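Local atomic coordinates of protease Do-like 2, chloroplastic (Arabidopsis thaliana, PDB entry 4FLN), a protein that cleaves the photodamaged D1 protein of plant photosystem II as a chloroplast serine protease, carrying out the primary cut. Residues G143-L148 with D185-Q190; S172-T177 with P315-E320; I374-V379 with A475-E480; Q421-E426 with Y493-E498. All coordinates share one frame; numbering follows the deposited sequence.

Contact 1 of 4, residues G143-L148 with D185-Q190; sequences GHLPRL and DLLGIQ
L145 and P146 of the loop 143-148 set their apolar side chains against L187 and I189 of the strand 185-190, and everything that crosses between these two segments is van der Waals packing. L145 and L187 come tip to tip, CD1 of L145 lying 3.9 Å from CD2 of L187. Both leucines carry CG anti to the backbone N (chi1 -174° in L145, -178° in L187), which swings each chain out toward the other. A second touch lies beside the first: the ring of P146 presents CG to the end of I189, with P146 CG 3.7 Å from I189 CD1, and P146 CD follows at 3.9 Å from the same methyl. L145 CD1 also lies 4.4 Å from I189 CD1, joining the two pairs into one apolar patch.

In the chymotrypsin-like protease fold the loop is part of the connection running from strand 123-129, in the first barrel, to strand 151-156, in the second. Strand 185-191 belongs to that second barrel, between strands 165-178 and 228-232, so the connection is packed onto the barrel it is about to enter. P232 and V230 extend the patch around L145 and I189, while V171 lies against P146.

Two backbone carbonyls have hydroxyl partners outside the segments: that of L187 is hydrogen-bonded to Y179 OH, and that of G143 to T233 OG1.

Contact 2 of 4, residues S172-T177 with P315-E320; sequences SRIEVT and PFRSSE
I174 reaches from the strand 172-177 to the side chains of F316 and R317, and its two branches divide the work. Its CB already points toward the 315-320 loop. From there CG2 goes to the phenyl ring, 4.2 Å from F316 CE2, arriving at the edge near the ring plane. The other branch leaves through CG1, placed beside the backbone N (chi1 -70°), and carries CD1 out to the guanidinium, 3.4 Å from R317 NH1 and again near the plane at its edge. The isoleucine crosses both partners at about a right angle.

The guanidinium is held by charge as well. NH1 of R317 makes a salt bridge to E320 OE1 at 3.2 Å and a weak hydrogen bond to E320 OE2, both within the type I turn that runs from R317 to E320, while NH2 makes a hydrogen bond to the carbonyl of P146. R317 also lays its CD over one face of the F316 ring, toward the rim.

I174 sits on strand 165-178 of the second protease barrel, packed on L187 of the neighbouring strand 185-191 and on L148; its partners come from the first PDZ domain, in the loop between strands 313-315 and 321-323, where F316 also meets Y326 of helix 325-329.

Contact 3 of 4, residues I374-V379 with A475-E480; sequences IVAGLV and AVLERE
A tight beta hairpin of the second PDZ domain, turning between strands 373-375 and 378-382, packs here against the end of strand 474-478, where A376 and L378 meet L477. The leucine of strand 474-478 splits its two methyls between them. L477 CD2 lies 3.5 Å from A376 CB, and L477 CD1 lies 4.0 Å from L378 CD1. The chains of the two leucines lie at a slant to each other. L477 has CG beside the backbone N and anti to the carbonyl carbon (chi1 -67°), which directs the fork toward the hairpin.

The turn from V375 to L378 is of type I', closed by backbone bonds from V375 N to L378 O (2.9 Å) and from L378 N to V375 O (2.6 Å). A376 and G377 fill its two corners with positive phi. At the angles of G377 a side chain would press on the carbonyl of the residue before, whereas A376, at the first corner, presents its methyl to L477. The two strands that the turn joins belong to the antiparallel sheet of the domain, and strand 474-478 is another member of that sheet, leading directly into helix 479-493 with E478 at the N-cap position.

S482 of that helix lies against both A376 and L477, Y431 flanks L477, and L419 and V422 lie against L378. The carbonyl of A376 is bonded to N428 ND2.

Contact 4 of 4, residues Q421-E426 with Y493-E498; sequences QVLANE and YGIPSE
With chi2 at 84°, the Y493 ring stands nearly perpendicular to the plane of its CA, CB and CG; in L423, a chi1 of -40° sets CG beside the backbone N and sends the outer chain toward I495, while the backbone holds CB over the tyrosine ring. L423 CB sits above the centre of the Y493 ring, 3.7 Å from the centroid and almost exactly on its normal, a CH-pi contact made with one face. Farther out, L423 and I495 reach for each other tip to tip, CD1 of L423 to CD1 of I495 at 3.7 Å.

At the far end of the ring the phenol meets the backbone of A424. OH of Y493 donates to the carbonyl O of A424 at 2.7 Å, with a C=O to donor angle of 110°, so the hydroxyl comes in from the side of the carbonyl, tilted somewhat out of its plane. A424 CB lies 3.3 Å from Y493 OH. A phenylalanine in place of Y493 would keep a ring beneath L423 CB but would probably leave the A424 carbonyl without this donor and the chain after strand 417-422 less firmly fixed.

I489 and L490 of helix 479-493 back L423 and I495 respectively, and Q71 of a neighbouring subunit packs on Y493. The site thus joins the outgoing end of strand 417-422 to the loop that follows the helix inside the second PDZ domain. Chemically, one side chain does two jobs here: one face is given to aliphatic carbon, while the hydroxyl of this buried residue is bonded to a backbone carbonyl.

The four contacts form two pairs on opposite sides of the chain's centre. Contacts 1 and 2 have centres about 8 Å apart and lie on strands 185-191 and 165-178, neighbours in the second protease barrel. Contacts 3 and 4, about 10 Å apart, lie on strands 378-382 and 417-422, neighbours in the sheet of the second PDZ domain. Centres of contacts in different pairs lie about 51 to 56 Å apart. Within each pair the segments interleave along the chain, and the first pair closes before the second opens. Contacts 1 and 2 thus mark the protease barrel and its junction with the first PDZ domain, contacts 3 and 4 the inside of the second, in one of six subunits of the assembly.

Contact 1 of 4, residues G143-L148 with D185-Q190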
loop_
_atom_site.group_PDB
_atom_site.type_symbol
_atom_site.label_atom_id
_atom_site.label_comp_id
_atom_site.label_asym_id
_atom_site.label_seq_id
_atom_site.Cartn_x
_atom_site.Cartn_y
_atom_site.Cartn_z
ATOM N N GLY B 143 -9.740 31.506 -33.797
ATOM C CA GLY B 143 -9.140 32.725 -33.287
ATOM C C GLY B 143 -7.625 32.728 -33.364
ATOM O O GLY B 143 -7.003 31.712 -33.653
ATOM N N HIS B 144 -7.021 33.885 -33.120
ATOM C CA HIS B 144 -5.569 33.965 -33.058
ATOM C C HIS B 144 -5.103 33.514 -31.669
ATOM O O HIS B 144 -5.919 33.249 -30.789
ATOM C CB HIS B 144 -5.089 35.395 -33.378
ATOM N N LEU B 145 -3.793 33.446 -31.468
ATOM C CA LEU B 145 -3.238 32.956 -30.214
ATOM C C LEU B 145 -3.424 33.962 -29.065
ATOM O O LEU B 145 -3.043 35.128 -29.179
ATOM C CB LEU B 145 -1.759 32.613 -30.410
ATOM C CG LEU B 145 -0.991 31.956 -29.268
ATOM C CD1 LEU B 145 -1.013 30.448 -29.410
ATOM C CD2 LEU B 145 0.433 32.471 -29.257
ATOM N N PRO B 146 -4.002 33.499 -27.945
ATOM C CA PRO B 146 -4.345 34.296 -26.760
ATOM C C PRO B 146 -3.133 34.851 -26.023
ATOM O O PRO B 146 -2.000 34.471 -26.314
ATOM C CB PRO B 146 -5.069 33.289 -25.861
ATOM C CG PRO B 146 -4.553 31.976 -26.286
ATOM C CD PRO B 146 -4.351 32.080 -27.760
ATOM N N ARG B 147 -3.385 35.766 -25.091
ATOM C CA ARG B 147 -2.344 36.255 -24.204
ATOM C C ARG B 147 -2.603 35.710 -22.806
ATOM O O ARG B 147 -3.731 35.354 -22.468
ATOM C CB ARG B 147 -2.282 37.785 -24.208
ATOM C CG ARG B 147 -1.971 38.353 -25.589
ATOM C CD ARG B 147 -1.554 39.824 -25.587
ATOM N NE ARG B 147 -0.809 40.143 -26.808
ATOM C CZ ARG B 147 0.520 40.122 -26.910
ATOM N NH1 ARG B 147 1.268 39.819 -25.853
ATOM N NH2 ARG B 147 1.107 40.410 -28.067
ATOM N N LEU B 148 -1.545 35.592 -22.014
ATOM C CA LEU B 148 -1.691 35.148 -20.640
ATOM C C LEU B 148 -2.768 35.950 -19.925
ATOM O O LEU B 148 -2.807 37.178 -20.008
ATOM C CB LEU B 148 -0.373 35.286 -19.884
ATOM C CG LEU B 148 0.775 34.359 -20.280
ATOM C CD1 LEU B 148 1.942 34.553 -19.325
ATOM C CD2 LEU B 148 0.336 32.893 -20.300
ATOM N N ASP B 185 7.580 17.929 -29.603
ATOM C CA ASP B 185 7.328 19.087 -28.749
ATOM C C ASP B 185 6.765 20.242 -29.560
ATOM O O ASP B 185 7.435 20.786 -30.434
ATOM C CB ASP B 185 8.595 19.531 -28.015
ATOM C CG ASP B 185 8.705 18.932 -26.619
ATOM O OD1 ASP B 185 8.501 17.707 -26.480
ATOM O OD2 ASP B 185 8.989 19.685 -25.657
ATOM N N LEU B 186 5.529 20.612 -29.256
ATOM C CA LEU B 186 4.842 21.665 -29.973
ATOM C C LEU B 186 4.303 22.721 -29.009
ATOM O O LEU B 186 4.175 22.483 -27.814
ATOM C CB LEU B 186 3.697 21.079 -30.786
ATOM C CG LEU B 186 4.042 19.896 -31.687
ATOM C CD1 LEU B 186 2.784 19.328 -32.308
ATOM C CD2 LEU B 186 5.030 20.308 -32.765
ATOM N N LEU B 187 3.988 23.897 -29.534
ATOM C CA LEU B 187 3.473 24.956 -28.691
ATOM C C LEU B 187 2.191 24.425 -28.050
ATOM O O LEU B 187 1.534 23.546 -28.612
ATOM C CB LEU B 187 3.205 26.201 -29.533
ATOM C CG LEU B 187 2.705 27.502 -28.897
ATOM C CD1 LEU B 187 3.784 28.150 -28.042
ATOM C CD2 LEU B 187 2.259 28.462 -29.983
ATOM N N GLY B 188 1.865 24.922 -26.859
ATOM C CA GLY B 188 0.649 24.535 -26.171
ATOM C C GLY B 188 0.181 25.624 -25.228
ATOM O O GLY B 188 0.985 26.424 -24.762
ATOM N N ILE B 189 -1.119 25.647 -24.945
ATOM C CA ILE B 189 -1.697 26.619 -24.027
ATOM C C ILE B 189 -2.146 25.904 -22.769
ATOM O O ILE B 189 -2.859 24.911 -22.846
ATOM C CB ILE B 189 -2.933 27.318 -24.639
ATOM C CG1 ILE B 189 -2.581 27.977 -25.973
ATOM C CG2 ILE B 189 -3.516 28.345 -23.675
ATOM C CD1 ILE B 189 -3.798 28.395 -26.771
ATOM N N GLN B 190 -1.714 26.402 -21.613
ATOM C CA GLN B 190 -2.183 25.903 -20.323
ATOM C C GLN B 190 -3.334 26.766 -19.831
ATOM O O GLN B 190 -3.281 27.990 -19.920
ATOM C CB GLN B 190 -1.070 25.989 -19.299
ATOM C CG GLN B 190 -0.360 24.707 -18.968
ATOM C CD GLN B 190 0.615 24.898 -17.813
ATOM O OE1 GLN B 190 0.291 25.556 -16.818
ATOM N NE2 GLN B 190 1.810 24.326 -17.939
#

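Contact 2 of 4, residues S172-T177 with P315-E320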
loop_
_atom_site.group_PDB
_atom_site.type_symbol
_atom_site.label_atom_id
_atom_site.label_comp_id
_atom_site.label_asym_id
_atom_site.label_seq_id
_atom_site.Cartn_x
_atom_site.Cartn_y
_atom_site.Cartn_z
ATOM N N SER B 172 -3.241 30.276 -18.481
ATOM C CA SER B 172 -2.203 30.391 -17.464
ATOM C C SER B 172 -0.797 30.406 -18.037
ATOM O O SER B 172 0.069 31.128 -17.544
ATOM C CB SER B 172 -2.344 29.321 -16.366
ATOM O OG SER B 172 -2.784 28.084 -16.882
ATOM N N ARG B 173 -0.572 29.578 -19.057
ATOM C CA ARG B 173 0.772 29.359 -19.585
ATOM C C ARG B 173 0.794 29.117 -21.088
ATOM O O ARG B 173 -0.006 28.335 -21.613
ATOM C CB ARG B 173 1.406 28.159 -18.878
ATOM C CG ARG B 173 2.913 28.224 -18.774
ATOM C CD ARG B 173 3.446 27.142 -17.870
ATOM N NE ARG B 173 4.846 27.382 -17.551
ATOM C CZ ARG B 173 5.700 26.438 -17.169
ATOM N NH1 ARG B 173 5.302 25.173 -17.061
ATOM N NH2 ARG B 173 6.958 26.760 -16.903
ATOM N N ILE B 174 1.721 29.777 -21.776
ATOM C CA ILE B 174 2.016 29.455 -23.170
ATOM C C ILE B 174 3.435 28.916 -23.267
ATOM O O ILE B 174 4.405 29.660 -23.149
ATOM C CB ILE B 174 1.875 30.681 -24.081
ATOM C CG1 ILE B 174 0.412 31.073 -24.215
ATOM C CG2 ILE B 174 2.424 30.382 -25.456
ATOM C CD1 ILE B 174 0.227 32.540 -24.425
ATOM N N GLU B 175 3.547 27.617 -23.507
ATOM C CA GLU B 175 4.826 26.928 -23.414
ATOM C C GLU B 175 4.921 25.869 -24.507
ATOM O O GLU B 175 3.913 25.456 -25.070
ATOM C CB GLU B 175 4.936 26.280 -22.033
ATOM C CG GLU B 175 6.207 25.500 -21.766
ATOM C CD GLU B 175 7.417 26.390 -21.593
ATOM O OE1 GLU B 175 7.929 26.475 -20.455
ATOM O OE2 GLU B 175 7.862 26.995 -22.593
ATOM N N VAL B 176 6.131 25.446 -24.832
ATOM C CA VAL B 176 6.303 24.263 -25.660
ATOM C C VAL B 176 6.222 23.014 -24.775
ATOM O O VAL B 176 6.873 22.948 -23.734
ATOM C CB VAL B 176 7.646 24.302 -26.405
ATOM C CG1 VAL B 176 8.175 22.900 -26.635
ATOM C CG2 VAL B 176 7.499 25.034 -27.713
ATOM N N THR B 177 5.417 22.036 -25.181
ATOM C CA THR B 177 5.276 20.780 -24.438
ATOM C C THR B 177 5.236 19.591 -25.396
ATOM O O THR B 177 5.464 19.753 -26.591
ATOM C CB THR B 177 3.998 20.768 -23.574
ATOM O OG1 THR B 177 2.897 21.263 -24.346
ATOM C CG2 THR B 177 4.176 21.639 -22.331
ATOM N N PRO B 315 13.273 35.353 -29.769
ATOM C CA PRO B 315 12.166 36.315 -29.862
ATOM C C PRO B 315 10.870 35.694 -30.391
ATOM O O PRO B 315 10.872 34.953 -31.371
ATOM C CB PRO B 315 12.700 37.380 -30.837
ATOM C CG PRO B 315 13.986 36.824 -31.399
ATOM C CD PRO B 315 14.507 35.890 -30.360
ATOM N N PHE B 316 9.765 36.008 -29.731
ATOM C CA PHE B 316 8.504 35.339 -30.006
ATOM C C PHE B 316 7.449 36.364 -30.405
ATOM O O PHE B 316 7.100 36.500 -31.576
ATOM C CB PHE B 316 8.076 34.577 -28.747
ATOM C CG PHE B 316 6.761 33.863 -28.870
ATOM C CD1 PHE B 316 6.224 33.570 -30.110
ATOM C CD2 PHE B 316 6.058 33.496 -27.733
ATOM C CE1 PHE B 316 5.012 32.918 -30.212
ATOM C CE2 PHE B 316 4.846 32.852 -27.827
ATOM C CZ PHE B 316 4.320 32.560 -29.066
ATOM N N ARG B 317 6.953 37.084 -29.409
ATOM C CA ARG B 317 6.038 38.194 -29.625
ATOM C C ARG B 317 6.475 39.296 -28.663
ATOM O O ARG B 317 7.302 39.057 -27.779
ATOM C CB ARG B 317 4.571 37.779 -29.434
ATOM C CG ARG B 317 4.165 37.462 -27.997
ATOM C CD ARG B 317 3.491 36.091 -27.879
ATOM N NE ARG B 317 2.116 36.068 -28.375
ATOM C CZ ARG B 317 1.093 35.543 -27.706
ATOM N NH1 ARG B 317 1.283 35.006 -26.512
ATOM N NH2 ARG B 317 -0.124 35.555 -28.229
ATOM N N SER B 318 5.903 40.482 -28.807
ATOM C CA SER B 318 6.568 41.715 -28.400
ATOM C C SER B 318 7.309 41.677 -27.053
ATOM O O SER B 318 8.465 42.098 -26.976
ATOM C CB SER B 318 5.546 42.849 -28.404
ATOM O OG SER B 318 4.280 42.370 -28.833
ATOM N N SER B 319 6.659 41.194 -26.000
ATOM C CA SER B 319 7.300 41.132 -24.683
ATOM C C SER B 319 7.865 39.745 -24.347
ATOM O O SER B 319 8.429 39.536 -23.268
ATOM C CB SER B 319 6.318 41.579 -23.597
ATOM O OG SER B 319 6.988 42.249 -22.542
ATOM N N GLU B 320 7.721 38.804 -25.277
ATOM C CA GLU B 320 7.905 37.389 -24.958
ATOM C C GLU B 320 9.060 36.697 -25.682
ATOM O O GLU B 320 9.476 37.106 -26.765
ATOM C CB GLU B 320 6.605 36.622 -25.233
ATOM C CG GLU B 320 5.354 37.274 -24.651
ATOM C CD GLU B 320 4.109 36.401 -24.771
ATOM O OE1 GLU B 320 2.989 36.947 -24.668
ATOM O OE2 GLU B 320 4.246 35.173 -24.964
#

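Contact 3 of 4, residues I374-V379 with A475-E480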
loop_
_atom_site.group_PDB
_atom_site.type_symbol
_atom_site.label_atom_id
_atom_site.label_comp_id
_atom_site.label_asym_id
_atom_site.label_seq_id
_atom_site.Cartn_x
_atom_site.Cartn_y
_atom_site.Cartn_z
ATOM N N ILE B 374 7.424 -15.920 -38.098
ATOM C CA ILE B 374 7.724 -17.055 -37.231
ATOM C C ILE B 374 8.501 -18.137 -37.974
ATOM O O ILE B 374 8.058 -18.638 -39.004
ATOM C CB ILE B 374 6.435 -17.672 -36.660
ATOM C CG1 ILE B 374 5.532 -16.583 -36.088
ATOM C CG2 ILE B 374 6.753 -18.693 -35.579
ATOM C CD1 ILE B 374 4.272 -17.115 -35.438
ATOM N N VAL B 375 9.672 -18.482 -37.457
ATOM C CA VAL B 375 10.486 -19.540 -38.043
ATOM C C VAL B 375 10.798 -20.593 -36.994
ATOM O O VAL B 375 11.360 -20.283 -35.947
ATOM C CB VAL B 375 11.829 -19.011 -38.581
ATOM C CG1 VAL B 375 12.354 -19.945 -39.654
ATOM C CG2 VAL B 375 11.674 -17.608 -39.128
ATOM N N ALA B 376 10.436 -21.836 -37.273
ATOM C CA ALA B 376 10.710 -22.922 -36.346
ATOM C C ALA B 376 10.140 -22.600 -34.958
ATOM O O ALA B 376 10.695 -22.996 -33.922
ATOM C CB ALA B 376 12.210 -23.187 -36.277
ATOM N N GLY B 377 9.025 -21.880 -34.942
ATOM C CA GLY B 377 8.395 -21.511 -33.691
ATOM C C GLY B 377 9.039 -20.285 -33.070
ATOM O O GLY B 377 8.583 -19.814 -32.024
ATOM N N LEU B 378 10.090 -19.761 -33.705
ATOM C CA LEU B 378 10.741 -18.554 -33.193
ATOM C C LEU B 378 9.984 -17.327 -33.689
ATOM O O LEU B 378 9.914 -17.063 -34.889
ATOM C CB LEU B 378 12.217 -18.465 -33.609
ATOM C CG LEU B 378 13.239 -19.566 -33.285
ATOM C CD1 LEU B 378 14.607 -18.948 -33.069
ATOM C CD2 LEU B 378 12.841 -20.419 -32.093
ATOM N N VAL B 379 9.428 -16.572 -32.754
ATOM C CA VAL B 379 8.540 -15.478 -33.107
ATOM C C VAL B 379 9.266 -14.140 -33.062
ATOM O O VAL B 379 9.768 -13.727 -32.009
ATOM C CB VAL B 379 7.309 -15.458 -32.183
ATOM C CG1 VAL B 379 6.549 -14.166 -32.328
ATOM C CG2 VAL B 379 6.413 -16.644 -32.489
ATOM N N ALA B 475 21.435 -19.269 -31.926
ATOM C CA ALA B 475 20.472 -20.341 -32.128
ATOM C C ALA B 475 20.660 -20.927 -33.510
ATOM O O ALA B 475 20.554 -20.218 -34.509
ATOM C CB ALA B 475 19.063 -19.825 -31.980
ATOM N N VAL B 476 20.942 -22.221 -33.574
ATOM C CA VAL B 476 21.044 -22.874 -34.861
ATOM C C VAL B 476 19.862 -23.796 -35.040
ATOM O O VAL B 476 19.480 -24.511 -34.114
ATOM C CB VAL B 476 22.359 -23.665 -35.020
ATOM C CG1 VAL B 476 22.216 -24.706 -36.112
ATOM C CG2 VAL B 476 23.508 -22.722 -35.335
ATOM N N LEU B 477 19.280 -23.761 -36.234
ATOM C CA LEU B 477 18.159 -24.624 -36.564
ATOM C C LEU B 477 18.354 -25.227 -37.934
ATOM O O LEU B 477 19.019 -24.636 -38.783
ATOM C CB LEU B 477 16.855 -23.840 -36.525
ATOM C CG LEU B 477 16.509 -23.397 -35.109
ATOM C CD1 LEU B 477 16.494 -21.885 -35.016
ATOM C CD2 LEU B 477 15.182 -23.989 -34.703
ATOM N N GLU B 478 17.778 -26.407 -38.144
ATOM C CA GLU B 478 17.869 -27.079 -39.437
ATOM C C GLU B 478 16.719 -26.678 -40.373
ATOM O O GLU B 478 15.543 -26.838 -40.031
ATOM C CB GLU B 478 17.896 -28.593 -39.243
ATOM C CG GLU B 478 18.748 -29.311 -40.258
ATOM C CD GLU B 478 18.389 -30.776 -40.390
ATOM O OE1 GLU B 478 18.314 -31.260 -41.542
ATOM O OE2 GLU B 478 18.186 -31.439 -39.347
ATOM N N ARG B 479 17.060 -26.167 -41.555
ATOM C CA ARG B 479 16.055 -25.643 -42.487
ATOM C C ARG B 479 14.898 -26.596 -42.771
ATOM O O ARG B 479 13.735 -26.237 -42.582
ATOM C CB ARG B 479 16.692 -25.213 -43.811
ATOM C CG ARG B 479 16.997 -23.728 -43.889
ATOM C CD ARG B 479 17.295 -23.270 -45.307
ATOM N NE ARG B 479 16.224 -23.636 -46.220
ATOM C CZ ARG B 479 16.334 -24.570 -47.154
ATOM N NH1 ARG B 479 17.474 -25.224 -47.310
ATOM N NH2 ARG B 479 15.309 -24.842 -47.944
ATOM N N GLU B 480 15.215 -27.807 -43.223
ATOM C CA GLU B 480 14.183 -28.713 -43.716
ATOM C C GLU B 480 13.211 -29.125 -42.613
ATOM O O GLU B 480 11.998 -29.185 -42.834
ATOM C CB GLU B 480 14.808 -29.938 -44.397
#

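Contact 4 of 4, residues Q421-E426 with Y493-E498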
loop_
_atom_site.group_PDB
_atom_site.type_symbol
_atom_site.label_atom_id
_atom_site.label_comp_id
_atom_site.label_asym_id
_atom_site.label_seq_id
_atom_site.Cartn_x
_atom_site.Cartn_y
_atom_site.Cartn_z
ATOM N N GLN B 421 8.988 -14.530 -28.054
ATOM C CA GLN B 421 8.892 -15.846 -27.426
ATOM C C GLN B 421 9.282 -16.952 -28.412
ATOM O O GLN B 421 9.358 -16.725 -29.621
ATOM C CB GLN B 421 7.470 -16.084 -26.897
ATOM C CG GLN B 421 6.434 -16.335 -27.990
ATOM C CD GLN B 421 5.013 -16.051 -27.546
ATOM O OE1 GLN B 421 4.495 -14.960 -27.781
ATOM N NE2 GLN B 421 4.367 -17.032 -26.910
ATOM N N VAL B 422 9.543 -18.148 -27.895
ATOM C CA VAL B 422 9.711 -19.320 -28.750
ATOM C C VAL B 422 8.567 -20.277 -28.476
ATOM O O VAL B 422 8.356 -20.671 -27.338
ATOM C CB VAL B 422 11.028 -20.069 -28.469
ATOM C CG1 VAL B 422 11.045 -21.385 -29.216
ATOM C CG2 VAL B 422 12.224 -19.221 -28.860
ATOM N N LEU B 423 7.828 -20.671 -29.503
ATOM C CA LEU B 423 6.747 -21.616 -29.268
ATOM C C LEU B 423 7.364 -23.007 -29.272
ATOM O O LEU B 423 7.838 -23.487 -30.311
ATOM C CB LEU B 423 5.693 -21.503 -30.364
ATOM C CG LEU B 423 5.368 -20.091 -30.827
ATOM C CD1 LEU B 423 4.411 -20.143 -31.986
ATOM C CD2 LEU B 423 4.764 -19.328 -29.685
ATOM N N ALA B 424 7.323 -23.658 -28.111
ATOM C CA ALA B 424 8.102 -24.867 -27.881
ATOM C C ALA B 424 7.835 -25.968 -28.920
ATOM O O ALA B 424 6.702 -26.163 -29.361
ATOM C CB ALA B 424 7.869 -25.373 -26.478
ATOM N N ASN B 425 8.893 -26.686 -29.301
ATOM C CA ASN B 425 8.804 -27.756 -30.292
ATOM C C ASN B 425 10.141 -28.476 -30.478
ATOM O O ASN B 425 11.195 -27.955 -30.121
ATOM C CB ASN B 425 8.317 -27.211 -31.635
ATOM C CG ASN B 425 7.935 -28.312 -32.609
ATOM O OD1 ASN B 425 8.727 -28.711 -33.469
ATOM N ND2 ASN B 425 6.711 -28.811 -32.477
ATOM N N GLU B 426 10.093 -29.669 -31.057
ATOM C CA GLU B 426 11.277 -30.514 -31.144
ATOM C C GLU B 426 12.440 -29.920 -31.953
ATOM O O GLU B 426 13.585 -30.340 -31.794
ATOM C CB GLU B 426 10.907 -31.902 -31.663
ATOM N N TYR B 493 -0.516 -23.992 -31.287
ATOM C CA TYR B 493 -0.386 -22.875 -30.345
ATOM C C TYR B 493 -1.554 -21.927 -30.001
ATOM O O TYR B 493 -1.744 -21.604 -28.829
ATOM C CB TYR B 493 0.956 -22.156 -30.518
ATOM C CG TYR B 493 2.019 -22.921 -29.773
ATOM C CD1 TYR B 493 2.658 -24.009 -30.357
ATOM C CD2 TYR B 493 2.321 -22.615 -28.452
ATOM C CE1 TYR B 493 3.603 -24.738 -29.662
ATOM C CE2 TYR B 493 3.267 -23.339 -27.750
ATOM C CZ TYR B 493 3.902 -24.399 -28.364
ATOM O OH TYR B 493 4.844 -25.120 -27.677
ATOM N N GLY B 494 -2.315 -21.457 -30.983
ATOM C CA GLY B 494 -2.096 -21.759 -32.376
ATOM C C GLY B 494 -2.476 -20.514 -33.148
ATOM O O GLY B 494 -3.260 -19.673 -32.689
ATOM N N ILE B 495 -1.916 -20.398 -34.340
ATOM C CA ILE B 495 -1.842 -19.109 -34.991
ATOM C C ILE B 495 -2.218 -19.267 -36.452
ATOM O O ILE B 495 -1.856 -20.254 -37.097
ATOM C CB ILE B 495 -0.415 -18.520 -34.842
ATOM C CG1 ILE B 495 0.093 -18.703 -33.407
ATOM C CG2 ILE B 495 -0.380 -17.054 -35.223
ATOM C CD1 ILE B 495 1.520 -18.233 -33.181
ATOM N N PRO B 496 -2.961 -18.290 -36.977
ATOM C CA PRO B 496 -3.478 -18.324 -38.346
ATOM C C PRO B 496 -2.380 -18.404 -39.394
ATOM O O PRO B 496 -2.470 -19.223 -40.308
ATOM C CB PRO B 496 -4.197 -16.981 -38.466
ATOM C CG PRO B 496 -4.572 -16.628 -37.062
ATOM C CD PRO B 496 -3.448 -17.118 -36.227
ATOM N N SER B 497 -1.355 -17.569 -39.248
ATOM C CA SER B 497 -0.357 -17.380 -40.297
ATOM C C SER B 497 1.062 -17.239 -39.761
ATOM O O SER B 497 1.271 -16.751 -38.655
ATOM C CB SER B 497 -0.705 -16.151 -41.138
ATOM O OG SER B 497 0.454 -15.603 -41.739
ATOM N N GLU B 498 2.031 -17.657 -40.569
ATOM C CA GLU B 498 3.439 -17.573 -40.199
ATOM C C GLU B 498 3.900 -16.126 -40.189
ATOM O O GLU B 498 4.865 -15.772 -39.507
ATOM C CB GLU B 498 4.293 -18.360 -41.189
ATOM C CG GLU B 498 4.282 -17.791 -42.589
ATOM C CD GLU B 498 5.671 -17.662 -43.171
ATOM O OE1 GLU B 498 5.839 -16.891 -44.139
ATOM O OE2 GLU B 498 6.596 -18.330 -42.661
#